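Local coordinates for Lmo1340 protein (Listeria monocytogenes, PDB 4NLM) that is of unknown function but is probably a surface-attached lipoprotein built around a YqgU-like six-bladed beta propeller, at residues S179-W184 with N193-P198; L202-L207 with V220-Q225. All blocks are in the same frame, centred on the assembly; numbering follows the deposited sequence.

Interaction 1 of 2, residues S179-W184 with N193-P198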
loop_
_atom_site.group_PDB
_atom_site.type_symbol
_atom_site.label_atom_id
_atom_site.label_comp_id
_atom_site.label_asym_id
_atom_site.label_seq_id
_atom_site.Cartn_x
_atom_site.Cartn_y
_atom_site.Cartn_z
ATOM N N SER A 179 17.283 -9.329 0.193
ATOM C CA SER A 179 16.774 -8.170 -0.495
ATOM C C SER A 179 15.720 -7.495 0.342
ATOM O O SER A 179 14.982 -8.149 1.050
ATOM C CB SER A 179 16.166 -8.591 -1.824
ATOM O OG SER A 179 15.529 -7.501 -2.467
ATOM N N PRO A 180 15.617 -6.166 0.237
ATOM C CA PRO A 180 14.530 -5.517 0.951
ATOM C C PRO A 180 13.212 -5.479 0.174
ATOM O O PRO A 180 12.219 -5.023 0.715
ATOM C CB PRO A 180 15.074 -4.103 1.169
ATOM C CG PRO A 180 15.936 -3.860 -0.019
ATOM C CD PRO A 180 16.556 -5.191 -0.342
ATOM N N PHE A 181 13.226 -5.951 -1.072
ATOM C CA PHE A 181 12.048 -5.917 -1.917
ATOM C C PHE A 181 11.311 -7.220 -1.736
ATOM O O PHE A 181 11.582 -8.205 -2.414
ATOM C CB PHE A 181 12.457 -5.680 -3.367
ATOM C CG PHE A 181 13.424 -4.549 -3.526
ATOM C CD1 PHE A 181 13.099 -3.271 -3.075
ATOM C CD2 PHE A 181 14.659 -4.753 -4.121
ATOM C CE1 PHE A 181 13.984 -2.219 -3.219
ATOM C CE2 PHE A 181 15.546 -3.705 -4.265
ATOM C CZ PHE A 181 15.208 -2.444 -3.811
ATOM N N ILE A 182 10.353 -7.185 -0.820
ATOM C CA ILE A 182 9.692 -8.394 -0.356
ATOM C C ILE A 182 8.181 -8.296 -0.238
ATOM O O ILE A 182 7.601 -7.210 -0.332
ATOM C CB ILE A 182 10.208 -8.779 1.071
ATOM C CG1 ILE A 182 9.871 -7.660 2.051
ATOM C CG2 ILE A 182 11.692 -9.065 1.039
ATOM C CD1 ILE A 182 10.317 -7.928 3.459
ATOM N N SER A 183 7.552 -9.461 -0.129
ATOM C CA SER A 183 6.133 -9.558 0.132
ATOM C C SER A 183 5.828 -10.918 0.735
ATOM O O SER A 183 6.467 -11.904 0.396
ATOM C CB SER A 183 5.325 -9.443 -1.149
ATOM O OG SER A 183 3.942 -9.590 -0.876
ATOM N N TRP A 184 4.843 -10.986 1.612
ATOM C CA TRP A 184 4.384 -12.276 2.074
ATOM C C TRP A 184 3.725 -13.003 0.897
ATOM O O TRP A 184 3.152 -12.387 -0.023
ATOM C CB TRP A 184 3.337 -12.124 3.144
ATOM C CG TRP A 184 3.807 -11.678 4.448
ATOM C CD1 TRP A 184 3.634 -10.473 5.008
ATOM C CD2 TRP A 184 4.465 -12.485 5.420
ATOM N NE1 TRP A 184 4.166 -10.445 6.279
ATOM C CE2 TRP A 184 4.698 -11.676 6.545
ATOM C CE3 TRP A 184 4.893 -13.818 5.443
ATOM C CZ2 TRP A 184 5.286 -12.166 7.700
ATOM C CZ3 TRP A 184 5.523 -14.287 6.570
ATOM C CH2 TRP A 184 5.719 -13.460 7.694
ATOM N N ASN A 193 12.542 -9.888 -4.485
ATOM C CA ASN A 193 13.117 -9.567 -5.774
ATOM C C ASN A 193 14.571 -9.271 -5.502
ATOM O O ASN A 193 14.900 -8.240 -4.938
ATOM C CB ASN A 193 12.437 -8.354 -6.411
ATOM C CG ASN A 193 12.873 -8.125 -7.853
ATOM O OD1 ASN A 193 13.667 -8.869 -8.396
ATOM N ND2 ASN A 193 12.315 -7.107 -8.481
ATOM N N ASN A 194 15.437 -10.189 -5.914
ATOM C CA ASN A 194 16.851 -10.109 -5.609
ATOM C C ASN A 194 17.609 -9.509 -6.782
ATOM O O ASN A 194 17.681 -10.089 -7.868
ATOM C CB ASN A 194 17.398 -11.498 -5.252
ATOM C CG ASN A 194 16.787 -12.083 -3.969
ATOM O OD1 ASN A 194 15.803 -11.572 -3.427
ATOM N ND2 ASN A 194 17.359 -13.181 -3.502
ATOM N N LYS A 195 18.144 -8.314 -6.561
ATOM C CA LYS A 195 18.866 -7.594 -7.593
ATOM C C LYS A 195 20.347 -7.858 -7.437
ATOM O O LYS A 195 20.859 -7.900 -6.314
ATOM C CB LYS A 195 18.538 -6.118 -7.482
ATOM C CG LYS A 195 17.058 -5.875 -7.692
ATOM C CD LYS A 195 16.715 -4.413 -7.798
ATOM C CE LYS A 195 15.225 -4.274 -8.011
ATOM N NZ LYS A 195 14.816 -2.879 -8.272
ATOM N N ASP A 196 21.051 -8.070 -8.547
ATOM C CA ASP A 196 22.483 -8.395 -8.468
ATOM C C ASP A 196 23.329 -7.220 -7.992
ATOM O O ASP A 196 24.318 -7.416 -7.287
ATOM C CB ASP A 196 22.996 -8.971 -9.794
ATOM C CG ASP A 196 22.425 -10.361 -10.087
ATOM O OD1 ASP A 196 21.889 -10.999 -9.153
ATOM O OD2 ASP A 196 22.520 -10.823 -11.246
ATOM N N LYS A 197 22.924 -6.012 -8.376
ATOM C CA LYS A 197 23.546 -4.761 -7.941
ATOM C C LYS A 197 22.387 -3.891 -7.459
ATOM O O LYS A 197 21.319 -3.911 -8.054
ATOM C CB LYS A 197 24.289 -4.054 -9.070
ATOM C CG LYS A 197 25.459 -4.821 -9.651
ATOM C CD LYS A 197 26.145 -3.999 -10.736
ATOM C CE LYS A 197 27.337 -4.741 -11.329
ATOM N NZ LYS A 197 27.989 -4.013 -12.456
ATOM N N PRO A 198 22.593 -3.121 -6.385
ATOM C CA PRO A 198 21.535 -2.292 -5.785
ATOM C C PRO A 198 20.849 -1.284 -6.705
ATOM O O PRO A 198 19.675 -0.974 -6.497
ATOM C CB PRO A 198 22.268 -1.562 -4.655
ATOM C CG PRO A 198 23.377 -2.476 -4.281
ATOM C CD PRO A 198 23.815 -3.118 -5.564
HETATM O O HOH W 1 17.985 -6.826 -4.008
#

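Interaction 2 of 2, residues L202-L207 with V220-Q225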
loop_
_atom_site.group_PDB
_atom_site.type_symbol
_atom_site.label_atom_id
_atom_site.label_comp_id
_atom_site.label_asym_id
_atom_site.label_seq_id
_atom_site.Cartn_x
_atom_site.Cartn_y
_atom_site.Cartn_z
ATOM N N LEU A 202 16.110 -4.325 -12.752
ATOM C CA LEU A 202 15.594 -5.689 -12.704
ATOM C C LEU A 202 16.262 -6.571 -11.678
ATOM O O LEU A 202 17.406 -6.380 -11.335
ATOM C CB LEU A 202 15.765 -6.388 -14.086
ATOM C CG LEU A 202 15.085 -5.908 -15.358
ATOM C CD1 LEU A 202 15.614 -6.623 -16.577
ATOM C CD2 LEU A 202 13.611 -6.164 -15.213
ATOM N N GLY A 203 15.536 -7.577 -11.233
ATOM C CA GLY A 203 16.065 -8.617 -10.355
ATOM C C GLY A 203 15.387 -9.925 -10.688
ATOM O O GLY A 203 14.684 -10.028 -11.683
ATOM N N ASN A 204 15.603 -10.933 -9.859
ATOM C CA ASN A 204 14.963 -12.230 -10.032
ATOM C C ASN A 204 14.141 -12.514 -8.789
ATOM O O ASN A 204 14.598 -12.256 -7.678
ATOM C CB ASN A 204 16.033 -13.284 -10.285
ATOM C CG ASN A 204 16.733 -13.056 -11.602
ATOM O OD1 ASN A 204 16.111 -13.163 -12.649
ATOM N ND2 ASN A 204 18.013 -12.706 -11.560
ATOM N N LEU A 205 12.925 -13.008 -8.979
ATOM C CA LEU A 205 12.031 -13.287 -7.858
ATOM C C LEU A 205 12.248 -14.678 -7.311
ATOM O O LEU A 205 12.232 -15.634 -8.069
ATOM C CB LEU A 205 10.583 -13.183 -8.280
ATOM C CG LEU A 205 10.088 -11.900 -8.888
ATOM C CD1 LEU A 205 8.582 -11.967 -9.004
ATOM C CD2 LEU A 205 10.492 -10.753 -7.982
ATOM N N TYR A 206 12.417 -14.748 -5.990
ATOM C CA TYR A 206 12.635 -15.979 -5.264
ATOM C C TYR A 206 11.552 -16.181 -4.222
ATOM O O TYR A 206 11.068 -15.238 -3.616
ATOM C CB TYR A 206 13.991 -15.936 -4.550
ATOM C CG TYR A 206 15.148 -16.114 -5.481
ATOM C CD1 TYR A 206 15.689 -15.040 -6.143
ATOM C CD2 TYR A 206 15.713 -17.363 -5.684
ATOM C CE1 TYR A 206 16.756 -15.188 -7.004
ATOM C CE2 TYR A 206 16.784 -17.525 -6.547
ATOM C CZ TYR A 206 17.292 -16.430 -7.212
ATOM O OH TYR A 206 18.360 -16.564 -8.068
ATOM N N LEU A 207 11.191 -17.447 -4.015
ATOM C CA LEU A 207 10.244 -17.864 -2.985
ATOM C C LEU A 207 11.038 -18.609 -1.907
ATOM O O LEU A 207 11.929 -19.402 -2.222
ATOM C CB LEU A 207 9.216 -18.844 -3.541
ATOM C CG LEU A 207 8.113 -19.321 -2.594
ATOM C CD1 LEU A 207 7.235 -18.164 -2.137
ATOM C CD2 LEU A 207 7.247 -20.382 -3.269
ATOM N N VAL A 220 10.501 -16.474 -10.797
ATOM C CA VAL A 220 10.281 -15.624 -11.973
ATOM C C VAL A 220 11.535 -14.791 -12.230
ATOM O O VAL A 220 11.969 -14.056 -11.370
ATOM C CB VAL A 220 9.072 -14.665 -11.796
ATOM C CG1 VAL A 220 8.752 -13.992 -13.109
ATOM C CG2 VAL A 220 7.839 -15.403 -11.295
ATOM N N ALA A 221 12.082 -14.880 -13.434
ATOM C CA ALA A 221 13.282 -14.168 -13.762
ATOM C C ALA A 221 12.993 -12.778 -14.309
ATOM O O ALA A 221 11.967 -12.523 -14.913
ATOM C CB ALA A 221 14.062 -14.956 -14.807
ATOM N N ASN A 222 13.927 -11.868 -14.075
ATOM C CA ASN A 222 13.950 -10.560 -14.733
ATOM C C ASN A 222 12.699 -9.710 -14.550
ATOM O O ASN A 222 12.040 -9.316 -15.509
ATOM C CB ASN A 222 14.253 -10.782 -16.210
ATOM C CG ASN A 222 15.536 -11.544 -16.430
ATOM O OD1 ASN A 222 16.592 -11.202 -15.873
ATOM N ND2 ASN A 222 15.455 -12.594 -17.213
ATOM N N ILE A 223 12.445 -9.363 -13.301
ATOM C CA ILE A 223 11.299 -8.575 -12.901
ATOM C C ILE A 223 11.725 -7.250 -12.277
ATOM O O ILE A 223 12.690 -7.188 -11.511
ATOM C CB ILE A 223 10.459 -9.379 -11.895
ATOM C CG1 ILE A 223 9.912 -10.646 -12.570
ATOM C CG2 ILE A 223 9.343 -8.538 -11.303
ATOM C CD1 ILE A 223 9.174 -10.417 -13.862
HETATM N N MSE A 224 11.023 -6.180 -12.621
HETATM C CA MSE A 224 11.307 -4.868 -12.045
HETATM C C MSE A 224 10.575 -4.598 -10.747
HETATM O O MSE A 224 11.168 -4.078 -9.813
HETATM C CB MSE A 224 10.930 -3.798 -13.086
HETATM C CG MSE A 224 11.130 -2.389 -12.592
HETATM SE SE MSE A 224 10.370 -1.148 -13.896
HETATM C CE MSE A 224 10.625 -2.101 -15.557
ATOM N N GLN A 225 9.301 -4.978 -10.660
ATOM C CA GLN A 225 8.504 -4.648 -9.496
ATOM C C GLN A 225 7.478 -5.772 -9.372
ATOM O O GLN A 225 7.092 -6.358 -10.389
ATOM C CB GLN A 225 7.801 -3.297 -9.729
ATOM C CG GLN A 225 7.083 -2.746 -8.509
ATOM C CD GLN A 225 6.593 -1.335 -8.745
ATOM O OE1 GLN A 225 7.290 -0.546 -9.367
ATOM N NE2 GLN A 225 5.455 -0.996 -8.195
HETATM O O HOH W 2 17.394 -9.731 -13.698
HETATM O O HOH W 3 18.816 -11.322 -14.325
#

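Interaction 1 of 2, residues S179-W184 with N193-P198
Asn193 meets Phe181 through its backbone: Asn193 N donates to Phe181 O at 2.8 Å, and the two CB atoms lie 4.1 Å apart. The backbone carbonyl of Asn193 serves the other end of the turn. Ser179 OG donates to Asn193 O at 2.7 Å, arriving above the carbonyl plane, 43° out of it, while the edge of the Phe181 ring lies close to that oxygen. With OG anti to the backbone N (chi1 174°), the hydroxyl also accepts from Phe181 N at 3.1 Å, which closes an ST turn. The serine therefore fixes its own turn and binds it to the neighbouring strand with one oxygen. The Asn193 side-chain amide points to another partner, its ND2 donating to Ile223 O.

These bonds lie at the open end of the hairpin formed by strands 182-184 and 189-194, the first two strands of a four-stranded antiparallel sheet, consistent with one blade of the propeller.

The end of the Asn194 side chain lies near Ser179. At Lys195 the backbone N reaches Ser179 OG through a water that accepts from the amide and donates to the hydroxyl. The lysine side chain, extended beyond CG, crosses the phenyl group at about a right angle; Lys195 CD comes within 3.8 Å of Phe181 CE2. Lys195 NZ stands 4.7 Å from the centroid of the Phe181 ring and 30° off its normal, an off-centre cation-pi contact, and makes weak hydrogen bonds to Asp200 O and Glu201 O. Pro180 CG sits over the centre of one ring face.

Interaction 2 of 2, residues L202-L207 with V220-Q225
Leu205 and Val220 lie side by side and point the same way, with Leu205 CD1 3.9 Å from Val220 CB, whereas Ile223 crosses the leucine at about a right angle and brings CG1 to 3.9 Å from Leu205 CG. All three project from one face of the sheet. The backbone pairing accompanies this: Leu205 N donates to Val220 O at 2.8 Å, Val220 N returns a weak bond to Leu205 O at 3.3 Å, and Gly203 and Ile223 exchange N-H...O bonds in both directions, so both pairs are antiparallel and hydrogen-bonded.

Between those pairs the register slips by one residue. Asn222 and Ile223 both face Gly203, a G1 beta bulge, and Asn222 has the positive phi (57°) usual for the first residue of such a bulge. With CG beside its own backbone N (chi1 -66°), the Asn204 amide lies alongside the bulge, and Asn204 OD1 accepts from Asn222 N at 2.9 Å, the donor lying 36° out of the amide carbonyl plane. A water accepting from Asn204 ND2 and donating to Asn222 OD1 joins the two asparagine side chains. Past the bulge, Leu202 CD2 packs 4.2 Å from Met224 CB, the latter in a selenomethionine.

Strands 203-209 and 212-223 form the outer hairpin of their four-stranded sheet. Asn193 of the neighbouring strand 189-194 touches Leu205, while Thr235 of strand 232-238, in the next sheet, meets both Leu205 and Ile223.

Along the chain the two contacts come in series. Interaction 1 closes first, spanning the eight residues between its segments, which include the turn of hairpin 182-184/189-194; the chain then runs through a loop into strand 203-209, and interaction 2 closes the following hairpin with strand 212-223. Neither encloses or crosses the other. They adjoin, their centres about 8 Å apart, because strands 189-194 and 203-209 are neighbours: Asn194 N probably bonds to Asn204 O. A side-chain bond also ties the two contacts. Each contact joins one hairpin of the sheet, and the Asn194-Asn204 pairing joins the two hairpins, after which the chain continues into strand 225-229 of the next sheet.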